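Local coordinates for protein (hdlp (histone deacetylase-like protein)) (Aquifex aeolicus, PDB 1C3P) that probably acts as a zinc-dependent deacetylase of the histone deacetylase family, with a likely part in acetoin breakdown, at residues P18-P22 with Y91-V95; L30-F34 with L329-I333; K14-P18 with S96-G102. All blocks are in the same frame, centred on the assembly; numbering follows the deposited sequence.

Contact 1: P18-P22 with Y91-V95; sequences PKNHP and YENPV
His21 meets the carbonyls of Tyr91 and Glu92 with one edge of its imidazole, both oxygens lying near the ring plane. His21 ND1 gives a weak hydrogen bond to Tyr91 O, 3.4 Å long and bent to 140° at the hydrogen. Glu92 O approaches the neighbouring carbon instead, 3.0 Å from His21 CE1, and has no hydrogen-bond partner in the model; the C-H at CE1, probably somewhat polarised, faces this buried oxygen. The ring reaches this edge because CG stands anti to the backbone N (chi1 -157°). The Tyr91 side chain reaches across to 18-22, at about a right angle to that of Asn20: Tyr91 OH donates a weak bond to Asn20 O at 3.3 Å, and Tyr91 OH lies 3.5 Å from Pro22 CD. Asn20 CB meets the edge of the phenol ring, 3.8 Å from Tyr91 CE1. The His21 and Tyr91 rings are oblique to each other and form no stack.

Two prolines fill the other end, Pro18 CG lying 4.0 Å from Pro94 CB; their compact apolar rings pack where no polar bond is made between them. Firmer polar bonds of 91-95 go to Gly140, Phe141 and Tyr143. Glu92 OE1 accepts from Gly140 N, Asn93 OD1 from Phe141 N, and Pro94 O is bonded to Tyr143 OH, while Phe141 also meets the His21 ring edge-to-face.

Neither segment is helix or strand. The contact joins the loop after strand 4-8 to the loop leading into helix 98-118, and the side chain of Pro22 comes within about 9 Å of those of His170 and Asp258, which bind zinc in other structures of this protein. Such loops at the rim of a metal site are characteristic of the arginase-like alpha/beta fold of histone deacetylases.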
ATOM      1  N   PRO A  18      -6.385 -17.663  -2.516  1.00 41.02           N
ATOM      2  CA  PRO A  18      -6.147 -19.096  -2.576  1.00 49.35           C
ATOM      3  C   PRO A  18      -4.706 -19.571  -2.618  1.00 54.97           C
ATOM      4  O   PRO A  18      -3.752 -18.797  -2.714  1.00 46.85           O
ATOM      5  CB  PRO A  18      -6.894 -19.493  -3.844  1.00 59.04           C
ATOM      6  CG  PRO A  18      -6.586 -18.317  -4.736  1.00 54.15           C
ATOM      7  CD  PRO A  18      -6.969 -17.191  -3.786  1.00 48.67           C
ATOM      8  N   LYS A  19      -4.603 -20.886  -2.499  1.00 60.87           N
ATOM      9  CA  LYS A  19      -3.383 -21.667  -2.613  1.00 67.78           C
ATOM     10  C   LYS A  19      -2.072 -20.919  -2.835  1.00 64.15           C
ATOM     11  O   LYS A  19      -1.519 -20.253  -1.963  1.00 65.73           O
ATOM     12  CB  LYS A  19      -3.592 -22.580  -3.812  1.00 73.26           C
ATOM     13  CG  LYS A  19      -4.018 -21.734  -5.022  1.00 77.87           C
ATOM     14  CD  LYS A  19      -4.178 -22.465  -6.332  1.00 81.01           C
ATOM     15  CE  LYS A  19      -4.430 -21.430  -7.428  1.00 82.45           C
ATOM     16  NZ  LYS A  19      -4.673 -22.020  -8.769  1.00 83.11           N
ATOM     17  N   ASN A  20      -1.607 -21.106  -4.065  1.00 59.78           N
ATOM     18  CA  ASN A  20      -0.394 -20.585  -4.669  1.00 59.91           C
ATOM     19  C   ASN A  20      -0.198 -19.076  -4.567  1.00 53.35           C
ATOM     20  O   ASN A  20       0.935 -18.584  -4.575  1.00 59.92           O
ATOM     21  CB  ASN A  20      -0.431 -20.973  -6.147  1.00 68.08           C
ATOM     22  CG  ASN A  20       0.848 -21.617  -6.619  1.00 78.73           C
ATOM     23  OD1 ASN A  20       1.278 -22.640  -6.082  1.00 78.67           O
ATOM     24  ND2 ASN A  20       1.462 -21.028  -7.641  1.00 83.22           N
ATOM     25  N   HIS A  21      -1.303 -18.349  -4.477  1.00 44.23           N
ATOM     26  CA  HIS A  21      -1.283 -16.888  -4.437  1.00 28.15           C
ATOM     27  C   HIS A  21      -0.430 -16.239  -3.341  1.00 29.37           C
ATOM     28  O   HIS A  21      -0.449 -16.665  -2.187  1.00 28.54           O
ATOM     29  CB  HIS A  21      -2.713 -16.360  -4.321  1.00 31.84           C
ATOM     30  CG  HIS A  21      -2.868 -14.960  -4.817  1.00 34.79           C
ATOM     31  ND1 HIS A  21      -3.370 -14.665  -6.066  1.00 34.81           N
ATOM     32  CD2 HIS A  21      -2.513 -13.774  -4.264  1.00 25.03           C
ATOM     33  CE1 HIS A  21      -3.323 -13.360  -6.262  1.00 17.01           C
ATOM     34  NE2 HIS A  21      -2.805 -12.795  -5.184  1.00 32.31           N
ATOM     35  N   PRO A  22       0.339 -15.196  -3.694  1.00 29.14           N
ATOM     36  CA  PRO A  22       1.186 -14.498  -2.719  1.00 32.84           C
ATOM     37  C   PRO A  22       0.415 -13.904  -1.527  1.00 34.37           C
ATOM     38  O   PRO A  22       0.990 -13.680  -0.462  1.00 29.17           O
ATOM     39  CB  PRO A  22       1.859 -13.418  -3.576  1.00 34.98           C
ATOM     40  CG  PRO A  22       1.945 -14.097  -4.935  1.00 30.11           C
ATOM     41  CD  PRO A  22       0.523 -14.600  -5.030  1.00 31.20           C
ATOM     42  N   TYR A  91      -5.282 -16.756 -12.427  1.00 23.38           N
ATOM     43  CA  TYR A  91      -4.404 -16.914 -11.264  1.00 28.48           C
ATOM     44  C   TYR A  91      -4.234 -15.601 -10.498  1.00 23.59           C
ATOM     45  O   TYR A  91      -4.187 -15.564  -9.271  1.00 22.64           O
ATOM     46  CB  TYR A  91      -3.013 -17.352 -11.708  1.00 29.88           C
ATOM     47  CG  TYR A  91      -1.987 -17.268 -10.590  1.00 33.88           C
ATOM     48  CD1 TYR A  91      -1.966 -18.208  -9.559  1.00 39.69           C
ATOM     49  CD2 TYR A  91      -1.043 -16.237 -10.560  1.00 40.63           C
ATOM     50  CE1 TYR A  91      -1.025 -18.128  -8.529  1.00 31.76           C
ATOM     51  CE2 TYR A  91      -0.100 -16.145  -9.537  1.00 37.07           C
ATOM     52  CZ  TYR A  91      -0.096 -17.096  -8.528  1.00 36.22           C
ATOM     53  OH  TYR A  91       0.844 -17.018  -7.527  1.00 44.71           O
ATOM     54  N   GLU A  92      -4.115 -14.526 -11.255  1.00 23.09           N
ATOM     55  CA  GLU A  92      -3.899 -13.202 -10.701  1.00 26.61           C
ATOM     56  C   GLU A  92      -5.028 -12.645  -9.824  1.00 25.78           C
ATOM     57  O   GLU A  92      -4.800 -12.287  -8.659  1.00 24.95           O
ATOM     58  CB  GLU A  92      -3.586 -12.268 -11.873  1.00 32.57           C
ATOM     59  CG  GLU A  92      -3.482 -10.802 -11.561  1.00 41.38           C
ATOM     60  CD  GLU A  92      -2.920 -10.025 -12.740  1.00 49.02           C
ATOM     61  OE1 GLU A  92      -3.323  -8.848 -12.931  1.00 45.51           O
ATOM     62  OE2 GLU A  92      -2.062 -10.596 -13.460  1.00 38.16           O
ATOM     63  N   ASN A  93      -6.237 -12.579 -10.379  1.00 21.41           N
ATOM     64  CA  ASN A  93      -7.405 -12.058  -9.665  1.00 21.14           C
ATOM     65  C   ASN A  93      -8.454 -13.170  -9.652  1.00 22.25           C
ATOM     66  O   ASN A  93      -9.500 -13.075 -10.295  1.00 20.29           O
ATOM     67  CB  ASN A  93      -7.922 -10.832 -10.411  1.00 17.27           C
ATOM     68  CG  ASN A  93      -6.805  -9.874 -10.767  1.00 15.34           C
ATOM     69  OD1 ASN A  93      -6.098  -9.364  -9.887  1.00 20.33           O
ATOM     70  ND2 ASN A  93      -6.619  -9.633 -12.064  1.00 20.49           N
ATOM     71  N   PRO A  94      -8.204 -14.219  -8.854  1.00 25.45           N
ATOM     72  CA  PRO A  94      -9.059 -15.401  -8.712  1.00 23.05           C
ATOM     73  C   PRO A  94     -10.387 -15.173  -8.033  1.00 26.51           C
ATOM     74  O   PRO A  94     -10.598 -14.162  -7.389  1.00 17.36           O
ATOM     75  CB  PRO A  94      -8.200 -16.344  -7.865  1.00 28.71           C
ATOM     76  CG  PRO A  94      -6.796 -15.780  -7.993  1.00 40.02           C
ATOM     77  CD  PRO A  94      -7.080 -14.321  -7.910  1.00 23.03           C
ATOM     78  N   VAL A  95     -11.286 -16.139  -8.181  1.00 21.12           N
ATOM     79  CA  VAL A  95     -12.556 -16.077  -7.480  1.00 17.00           C
ATOM     80  C   VAL A  95     -12.253 -16.494  -6.028  1.00 17.42           C
ATOM     81  O   VAL A  95     -11.607 -17.514  -5.804  1.00 23.43           O
ATOM     82  CB  VAL A  95     -13.566 -17.071  -8.097  1.00 25.15           C
ATOM     83  CG1 VAL A  95     -14.782 -17.230  -7.187  1.00 27.19           C
ATOM     84  CG2 VAL A  95     -14.014 -16.559  -9.460  1.00 17.37           C
TER

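Contact 2: L30-F34 with L329-I333; sequences LLLRF and LLKSI
Leu329 lays its two methyls over helix 28-37, CD2 against the backbone between Arg33 and Phe34 and CD1 beneath the guanidinium of Arg33. Leu329 CD2 is 3.4 Å from Phe34 N and also touches Phe34 CB, near the plane of the ring at its edge. Leu329 CD1 sits 3.8 Å above the guanidinium plane, toward its rim. The chain of Arg33 is bent at chi3 (-62°), which folds the flat group back over the methyl; an arginine suits this exposed border because its aliphatic part packs while its charge can stay near solvent.

Deeper in, Leu30 and Leu329 run antiparallel alongside each other, with Leu30 CD2 3.9 Å from Leu329 CG. Leu30 CD2 also presses on Ile333 CD1 at 3.4 Å, a close squeeze for two methyls, and the other methyl, Leu30 CD1, lies 4.1 Å from Leu330 CD2. Leu330 meets the Phe34 ring at a slant, neither over its face nor at its edge, with Leu330 CD1 3.8 Å from Phe34 CE1. CG of Phe34 is anti to the backbone N (chi1 -172°), and this carries the end of the ring up to Leu330. Helix 299-314 adds to the cluster: Ala303 touches Leu30, Thr307 touches Phe34 and Tyr300 touches Leu330.

Replacing Leu329 by an alanine would probably open a gap beside Leu30 and Phe34 and leave the Arg33 guanidinium without the methyl that supports its face.

In helix 324-332, Leu329 O accepts from both Ser332 N and Ser332 OG, the hydroxyl at a doubtfully short distance. No hydrogen bond runs between 30-34 and 329-333, so these two segments are probably held by the fit of their branched aliphatic and aromatic surfaces and by burial from water.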
ATOM      1  N   LEU A  30      -2.640 -10.547  10.944  1.00 19.56           N
ATOM      2  CA  LEU A  30      -1.379 -10.910  11.558  1.00 25.97           C
ATOM      3  C   LEU A  30      -0.809  -9.693  12.274  1.00 18.44           C
ATOM      4  O   LEU A  30      -0.243  -9.835  13.347  1.00 25.05           O
ATOM      5  CB  LEU A  30      -0.387 -11.429  10.512  1.00 22.90           C
ATOM      6  CG  LEU A  30       0.998 -11.903  10.996  1.00 26.62           C
ATOM      7  CD1 LEU A  30       1.796 -10.737  11.512  1.00 38.27           C
ATOM      8  CD2 LEU A  30       0.839 -12.963  12.087  1.00 25.71           C
ATOM      9  N   LEU A  31      -0.955  -8.505  11.680  1.00 19.65           N
ATOM     10  CA  LEU A  31      -0.436  -7.282  12.297  1.00 20.47           C
ATOM     11  C   LEU A  31      -1.127  -7.082  13.644  1.00 23.85           C
ATOM     12  O   LEU A  31      -0.482  -6.796  14.648  1.00 21.24           O
ATOM     13  CB  LEU A  31      -0.717  -6.049  11.427  1.00 20.60           C
ATOM     14  CG  LEU A  31       0.241  -4.838  11.394  1.00 39.80           C
ATOM     15  CD1 LEU A  31      -0.567  -3.538  11.144  1.00 23.99           C
ATOM     16  CD2 LEU A  31       1.001  -4.701  12.677  1.00 28.48           C
ATOM     17  N   LEU A  32      -2.445  -7.219  13.654  1.00 23.91           N
ATOM     18  CA  LEU A  32      -3.201  -7.042  14.883  1.00 24.82           C
ATOM     19  C   LEU A  32      -2.746  -8.015  15.955  1.00 19.56           C
ATOM     20  O   LEU A  32      -2.518  -7.607  17.086  1.00 20.71           O
ATOM     21  CB  LEU A  32      -4.706  -7.212  14.636  1.00 24.81           C
ATOM     22  CG  LEU A  32      -5.452  -6.101  13.886  1.00 27.00           C
ATOM     23  CD1 LEU A  32      -6.945  -6.426  13.822  1.00 27.13           C
ATOM     24  CD2 LEU A  32      -5.259  -4.782  14.610  1.00 34.49           C
ATOM     25  N   ARG A  33      -2.617  -9.292  15.601  1.00 23.25           N
ATOM     26  CA  ARG A  33      -2.190 -10.286  16.578  1.00 24.33           C
ATOM     27  C   ARG A  33      -0.766 -10.015  17.032  1.00 30.33           C
ATOM     28  O   ARG A  33      -0.424 -10.241  18.188  1.00 25.45           O
ATOM     29  CB  ARG A  33      -2.308 -11.702  16.000  1.00 23.46           C
ATOM     30  CG  ARG A  33      -3.762 -12.131  15.749  1.00 26.94           C
ATOM     31  CD  ARG A  33      -3.905 -13.632  15.520  1.00 42.13           C
ATOM     32  NE  ARG A  33      -3.174 -14.086  14.343  1.00 59.06           N
ATOM     33  CZ  ARG A  33      -3.154 -15.345  13.915  1.00 60.87           C
ATOM     34  NH1 ARG A  33      -3.826 -16.281  14.568  1.00 65.33           N
ATOM     35  NH2 ARG A  33      -2.467 -15.668  12.825  1.00 56.24           N
ATOM     36  N   PHE A  34       0.059  -9.510  16.121  1.00 24.98           N
ATOM     37  CA  PHE A  34       1.443  -9.209  16.433  1.00 27.09           C
ATOM     38  C   PHE A  34       1.550  -8.009  17.379  1.00 23.93           C
ATOM     39  O   PHE A  34       2.261  -8.055  18.386  1.00 21.71           O
ATOM     40  CB  PHE A  34       2.218  -8.922  15.143  1.00 24.88           C
ATOM     41  CG  PHE A  34       3.690  -8.784  15.349  1.00 20.46           C
ATOM     42  CD1 PHE A  34       4.472  -9.903  15.597  1.00 18.74           C
ATOM     43  CD2 PHE A  34       4.298  -7.526  15.328  1.00 20.19           C
ATOM     44  CE1 PHE A  34       5.858  -9.776  15.820  1.00 23.04           C
ATOM     45  CE2 PHE A  34       5.672  -7.382  15.547  1.00 25.08           C
ATOM     46  CZ  PHE A  34       6.456  -8.517  15.794  1.00 23.31           C
ATOM     47  N   LEU A 329       4.227 -16.490  17.494  1.00 24.93           N
ATOM     48  CA  LEU A 329       3.167 -16.140  16.550  1.00 24.80           C
ATOM     49  C   LEU A 329       3.738 -16.216  15.131  1.00 23.50           C
ATOM     50  O   LEU A 329       3.204 -16.921  14.279  1.00 25.60           O
ATOM     51  CB  LEU A 329       2.658 -14.715  16.813  1.00 25.70           C
ATOM     52  CG  LEU A 329       1.746 -14.101  15.732  1.00 19.71           C
ATOM     53  CD1 LEU A 329       0.472 -14.932  15.577  1.00 25.26           C
ATOM     54  CD2 LEU A 329       1.419 -12.669  16.093  1.00 24.73           C
ATOM     55  N   LEU A 330       4.833 -15.502  14.888  1.00 23.02           N
ATOM     56  CA  LEU A 330       5.440 -15.498  13.559  1.00 23.85           C
ATOM     57  C   LEU A 330       5.851 -16.884  13.099  1.00 26.94           C
ATOM     58  O   LEU A 330       5.649 -17.243  11.938  1.00 26.65           O
ATOM     59  CB  LEU A 330       6.646 -14.568  13.518  1.00 21.74           C
ATOM     60  CG  LEU A 330       6.332 -13.096  13.784  1.00 25.29           C
ATOM     61  CD1 LEU A 330       7.587 -12.272  13.517  1.00 30.58           C
ATOM     62  CD2 LEU A 330       5.214 -12.621  12.882  1.00 22.44           C
ATOM     63  N   LYS A 331       6.420 -17.668  14.012  1.00 30.82           N
ATOM     64  CA  LYS A 331       6.845 -19.020  13.675  1.00 29.53           C
ATOM     65  C   LYS A 331       5.664 -19.927  13.332  1.00 30.07           C
ATOM     66  O   LYS A 331       5.839 -20.923  12.626  1.00 36.20           O
ATOM     67  CB  LYS A 331       7.659 -19.633  14.831  1.00 29.67           C
ATOM     68  CG  LYS A 331       8.913 -18.853  15.184  1.00 36.06           C
ATOM     69  CD  LYS A 331       9.693 -19.512  16.308  1.00 42.75           C
ATOM     70  CE  LYS A 331      10.210 -20.878  15.890  1.00 53.98           C
ATOM     71  NZ  LYS A 331      11.039 -21.509  16.956  1.00 67.57           N
ATOM     72  N   SER A 332       4.463 -19.574  13.791  1.00 30.08           N
ATOM     73  CA  SER A 332       3.277 -20.398  13.537  1.00 33.35           C
ATOM     74  C   SER A 332       2.697 -20.221  12.139  1.00 37.72           C
ATOM     75  O   SER A 332       1.891 -21.035  11.686  1.00 30.78           O
ATOM     76  CB  SER A 332       2.179 -20.099  14.566  1.00 40.36           C
ATOM     77  OG  SER A 332       1.554 -18.848  14.310  1.00 34.04           O
ATOM     78  N   ILE A 333       3.100 -19.150  11.466  1.00 30.61           N
ATOM     79  CA  ILE A 333       2.624 -18.866  10.119  1.00 37.59           C
ATOM     80  C   ILE A 333       3.280 -19.816   9.121  1.00 43.41           C
ATOM     81  O   ILE A 333       4.487 -19.744   8.906  1.00 46.24           O
ATOM     82  CB  ILE A 333       2.990 -17.438   9.696  1.00 33.59           C
ATOM     83  CG1 ILE A 333       2.521 -16.442  10.753  1.00 38.95           C
ATOM     84  CG2 ILE A 333       2.350 -17.114   8.346  1.00 37.05           C
ATOM     85  CD1 ILE A 333       2.979 -15.028  10.489  1.00 46.83           C
TER

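Contact 3: K14-P18 with S96-G102; sequences KYRYP and SYAMFTG
Tyr15 turns its ring onto the start of helix 98-118 through a chi1 of -50°, with CG anti to its carbonyl carbon, and Tyr17, at -76°, brings its ring, at CE1, back to Ala98. Thr101 CG2 lies over one face of the Tyr15 ring in a CH-pi contact, 3.9 Å from the centroid and 23° off the normal. Farther back on the ring, Gly102 CA is 3.7 Å from Tyr15 CD1; a CB on this glycine would come too close to Tyr15 CB. Ala98 is small too: its CB touches both Tyr15 O, at 3.2 Å, and Tyr17 CE1, at 3.6 Å. Tyr97 CB completes the packing against Tyr15 CD2.

Two hydroxyls are bonded outside these segments: Tyr17 OH to Phe141 O, Thr101 OG1 to Glu73 OE2. Within 96-102, Ser96 OG accepts from Ala98 N at 3.0 Å, and Ser96 N gives a weak bond to Met99 SD.

With that cap and the weak return bond, Ser96 and Met99 form a capping box, the classical start of a helix, here followed by a wider pi-type turn at 98-102 and covered by the loop that follows strand 4-8 of the parallel sheet.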
ATOM      1  N   LYS A  14     -10.199 -14.555   7.400  1.00 33.56           N
ATOM      2  CA  LYS A  14     -11.098 -15.503   6.744  1.00 39.81           C
ATOM      3  C   LYS A  14     -11.323 -15.232   5.258  1.00 39.98           C
ATOM      4  O   LYS A  14     -12.080 -15.956   4.605  1.00 46.99           O
ATOM      5  CB  LYS A  14     -12.459 -15.534   7.453  1.00 51.10           C
ATOM      6  CG  LYS A  14     -12.491 -16.351   8.748  1.00 64.99           C
ATOM      7  CD  LYS A  14     -12.269 -17.865   8.520  1.00 72.74           C
ATOM      8  CE  LYS A  14     -13.414 -18.552   7.764  1.00 67.25           C
ATOM      9  NZ  LYS A  14     -13.599 -18.081   6.359  1.00 70.06           N
ATOM     10  N   TYR A  15     -10.682 -14.193   4.728  1.00 32.64           N
ATOM     11  CA  TYR A  15     -10.818 -13.829   3.309  1.00 41.01           C
ATOM     12  C   TYR A  15      -9.428 -13.793   2.686  1.00 38.62           C
ATOM     13  O   TYR A  15      -9.015 -12.778   2.127  1.00 37.82           O
ATOM     14  CB  TYR A  15     -11.478 -12.448   3.177  1.00 26.48           C
ATOM     15  CG  TYR A  15     -12.730 -12.331   4.001  1.00 34.97           C
ATOM     16  CD1 TYR A  15     -12.964 -11.204   4.789  1.00 43.28           C
ATOM     17  CD2 TYR A  15     -13.647 -13.381   4.063  1.00 40.78           C
ATOM     18  CE1 TYR A  15     -14.078 -11.130   5.629  1.00 36.05           C
ATOM     19  CE2 TYR A  15     -14.759 -13.316   4.896  1.00 37.13           C
ATOM     20  CZ  TYR A  15     -14.965 -12.191   5.679  1.00 36.87           C
ATOM     21  OH  TYR A  15     -16.048 -12.132   6.534  1.00 35.40           O
ATOM     22  N   ARG A  16      -8.708 -14.906   2.802  1.00 44.85           N
ATOM     23  CA  ARG A  16      -7.357 -15.025   2.264  1.00 45.75           C
ATOM     24  C   ARG A  16      -7.434 -15.425   0.795  1.00 43.50           C
ATOM     25  O   ARG A  16      -8.426 -16.004   0.346  1.00 38.62           O
ATOM     26  CB  ARG A  16      -6.587 -16.124   3.000  1.00 54.17           C
ATOM     27  CG  ARG A  16      -6.600 -16.053   4.515  1.00 66.77           C
ATOM     28  CD  ARG A  16      -5.718 -14.955   5.084  1.00 72.39           C
ATOM     29  NE  ARG A  16      -5.654 -15.061   6.541  1.00 85.39           N
ATOM     30  CZ  ARG A  16      -5.222 -16.139   7.195  1.00 81.94           C
ATOM     31  NH1 ARG A  16      -4.810 -17.210   6.527  1.00 80.19           N
ATOM     32  NH2 ARG A  16      -5.212 -16.152   8.522  1.00 85.46           N
ATOM     33  N   TYR A  17      -6.392 -15.115   0.036  1.00 32.68           N
ATOM     34  CA  TYR A  17      -6.374 -15.520  -1.359  1.00 37.55           C
ATOM     35  C   TYR A  17      -6.097 -17.016  -1.389  1.00 40.97           C
ATOM     36  O   TYR A  17      -5.619 -17.599  -0.409  1.00 29.58           O
ATOM     37  CB  TYR A  17      -5.312 -14.747  -2.144  1.00 41.05           C
ATOM     38  CG  TYR A  17      -5.714 -13.316  -2.451  1.00 37.51           C
ATOM     39  CD1 TYR A  17      -6.088 -12.437  -1.430  1.00 32.59           C
ATOM     40  CD2 TYR A  17      -5.716 -12.840  -3.768  1.00 31.46           C
ATOM     41  CE1 TYR A  17      -6.450 -11.121  -1.708  1.00 29.32           C
ATOM     42  CE2 TYR A  17      -6.074 -11.530  -4.058  1.00 28.64           C
ATOM     43  CZ  TYR A  17      -6.439 -10.673  -3.024  1.00 27.14           C
ATOM     44  OH  TYR A  17      -6.773  -9.363  -3.296  1.00 21.73           O
ATOM     45  N   PRO A  18      -6.385 -17.663  -2.516  1.00 41.02           N
ATOM     46  CA  PRO A  18      -6.147 -19.096  -2.576  1.00 49.35           C
ATOM     47  C   PRO A  18      -4.706 -19.571  -2.618  1.00 54.97           C
ATOM     48  O   PRO A  18      -3.752 -18.797  -2.714  1.00 46.85           O
ATOM     49  CB  PRO A  18      -6.894 -19.493  -3.844  1.00 59.04           C
ATOM     50  CG  PRO A  18      -6.586 -18.317  -4.736  1.00 54.15           C
ATOM     51  CD  PRO A  18      -6.969 -17.191  -3.786  1.00 48.67           C
ATOM     52  N   SER A  96     -12.670 -15.689  -5.054  1.00 18.84           N
ATOM     53  CA  SER A  96     -12.484 -16.012  -3.629  1.00 21.77           C
ATOM     54  C   SER A  96     -13.293 -15.010  -2.800  1.00 29.09           C
ATOM     55  O   SER A  96     -13.822 -14.036  -3.347  1.00 27.12           O
ATOM     56  CB  SER A  96     -11.020 -15.909  -3.202  1.00 23.11           C
ATOM     57  OG  SER A  96     -10.684 -14.579  -2.852  1.00 24.43           O
ATOM     58  N   TYR A  97     -13.401 -15.223  -1.487  1.00 17.51           N
ATOM     59  CA  TYR A  97     -14.149 -14.257  -0.698  1.00 20.69           C
ATOM     60  C   TYR A  97     -13.366 -12.977  -0.407  1.00 20.12           C
ATOM     61  O   TYR A  97     -13.855 -12.066   0.257  1.00 19.76           O
ATOM     62  CB  TYR A  97     -14.701 -14.884   0.584  1.00 21.82           C
ATOM     63  CG  TYR A  97     -15.837 -15.846   0.284  1.00 22.72           C
ATOM     64  CD1 TYR A  97     -15.596 -17.194   0.001  1.00 28.47           C
ATOM     65  CD2 TYR A  97     -17.150 -15.382   0.205  1.00 19.74           C
ATOM     66  CE1 TYR A  97     -16.642 -18.058  -0.353  1.00 24.45           C
ATOM     67  CE2 TYR A  97     -18.203 -16.234  -0.149  1.00 21.63           C
ATOM     68  CZ  TYR A  97     -17.943 -17.566  -0.426  1.00 23.13           C
ATOM     69  OH  TYR A  97     -18.988 -18.396  -0.777  1.00 28.54           O
ATOM     70  N   ALA A  98     -12.149 -12.895  -0.913  1.00 18.56           N
ATOM     71  CA  ALA A  98     -11.392 -11.671  -0.740  1.00 22.23           C
ATOM     72  C   ALA A  98     -11.824 -10.744  -1.869  1.00 23.56           C
ATOM     73  O   ALA A  98     -11.715  -9.533  -1.755  1.00 20.14           O
ATOM     74  CB  ALA A  98      -9.895 -11.935  -0.859  1.00 27.92           C
ATOM     75  N   MET A  99     -12.356 -11.316  -2.947  1.00 16.84           N
ATOM     76  CA  MET A  99     -12.688 -10.489  -4.118  1.00 17.60           C
ATOM     77  C   MET A  99     -13.713  -9.402  -3.882  1.00 18.98           C
ATOM     78  O   MET A  99     -13.657  -8.350  -4.516  1.00 18.21           O
ATOM     79  CB  MET A  99     -13.110 -11.367  -5.300  1.00 17.05           C
ATOM     80  CG  MET A  99     -14.564 -11.771  -5.302  1.00 11.16           C
ATOM     81  SD  MET A  99     -14.762 -13.148  -6.474  1.00 16.54           S
ATOM     82  CE  MET A  99     -14.258 -12.349  -8.034  1.00 17.83           C
ATOM     83  N   PHE A 100     -14.674  -9.641  -3.000  1.00 12.87           N
ATOM     84  CA  PHE A 100     -15.634  -8.571  -2.720  1.00 17.13           C
ATOM     85  C   PHE A 100     -15.782  -8.294  -1.226  1.00 20.54           C
ATOM     86  O   PHE A 100     -15.690  -7.150  -0.794  1.00 21.45           O
ATOM     87  CB  PHE A 100     -17.020  -8.872  -3.289  1.00 15.23           C
ATOM     88  CG  PHE A 100     -17.989  -7.757  -3.065  1.00 15.20           C
ATOM     89  CD1 PHE A 100     -17.911  -6.592  -3.826  1.00 22.96           C
ATOM     90  CD2 PHE A 100     -18.914  -7.821  -2.017  1.00 17.12           C
ATOM     91  CE1 PHE A 100     -18.737  -5.500  -3.543  1.00 19.23           C
ATOM     92  CE2 PHE A 100     -19.740  -6.734  -1.728  1.00 16.99           C
ATOM     93  CZ  PHE A 100     -19.651  -5.570  -2.491  1.00 17.78           C
ATOM     94  N   THR A 101     -16.002  -9.329  -0.425  1.00 18.02           N
ATOM     95  CA  THR A 101     -16.170  -9.101   1.011  1.00 15.25           C
ATOM     96  C   THR A 101     -14.901  -8.540   1.650  1.00 14.12           C
ATOM     97  O   THR A 101     -14.944  -7.501   2.292  1.00 16.86           O
ATOM     98  CB  THR A 101     -16.595 -10.396   1.709  1.00 16.33           C
ATOM     99  OG1 THR A 101     -17.851 -10.822   1.162  1.00 16.01           O
ATOM    100  CG2 THR A 101     -16.772 -10.181   3.195  1.00 16.31           C
ATOM    101  N   GLY A 102     -13.778  -9.226   1.460  1.00 13.77           N
ATOM    102  CA  GLY A 102     -12.515  -8.756   2.016  1.00 16.29           C
ATOM    103  C   GLY A 102     -12.143  -7.414   1.403  1.00 16.75           C
ATOM    104  O   GLY A 102     -11.720  -6.501   2.103  1.00 14.48           O
TER

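Contacts 1 and 3 form one continuous seam, their centres 10 Å apart. They share Pro18, and Pro94 O touches Met99 CE at 4.1 Å; the loop after strand 4-8 thus follows the chain from 91 to 102 into helix 98-118. Tyr17 of contact 3 and His21 of contact 1 also meet ring to ring, with planes at about 35°. Contact 2 stands apart, its centre 22 Å from that of contact 1 and 19 Å from that of contact 3, joining two helices away from the zinc ligands. Only contact 1 nears the metal site, through Pro22, while helix 28-37 of contact 2 continues the chain beyond that same loop.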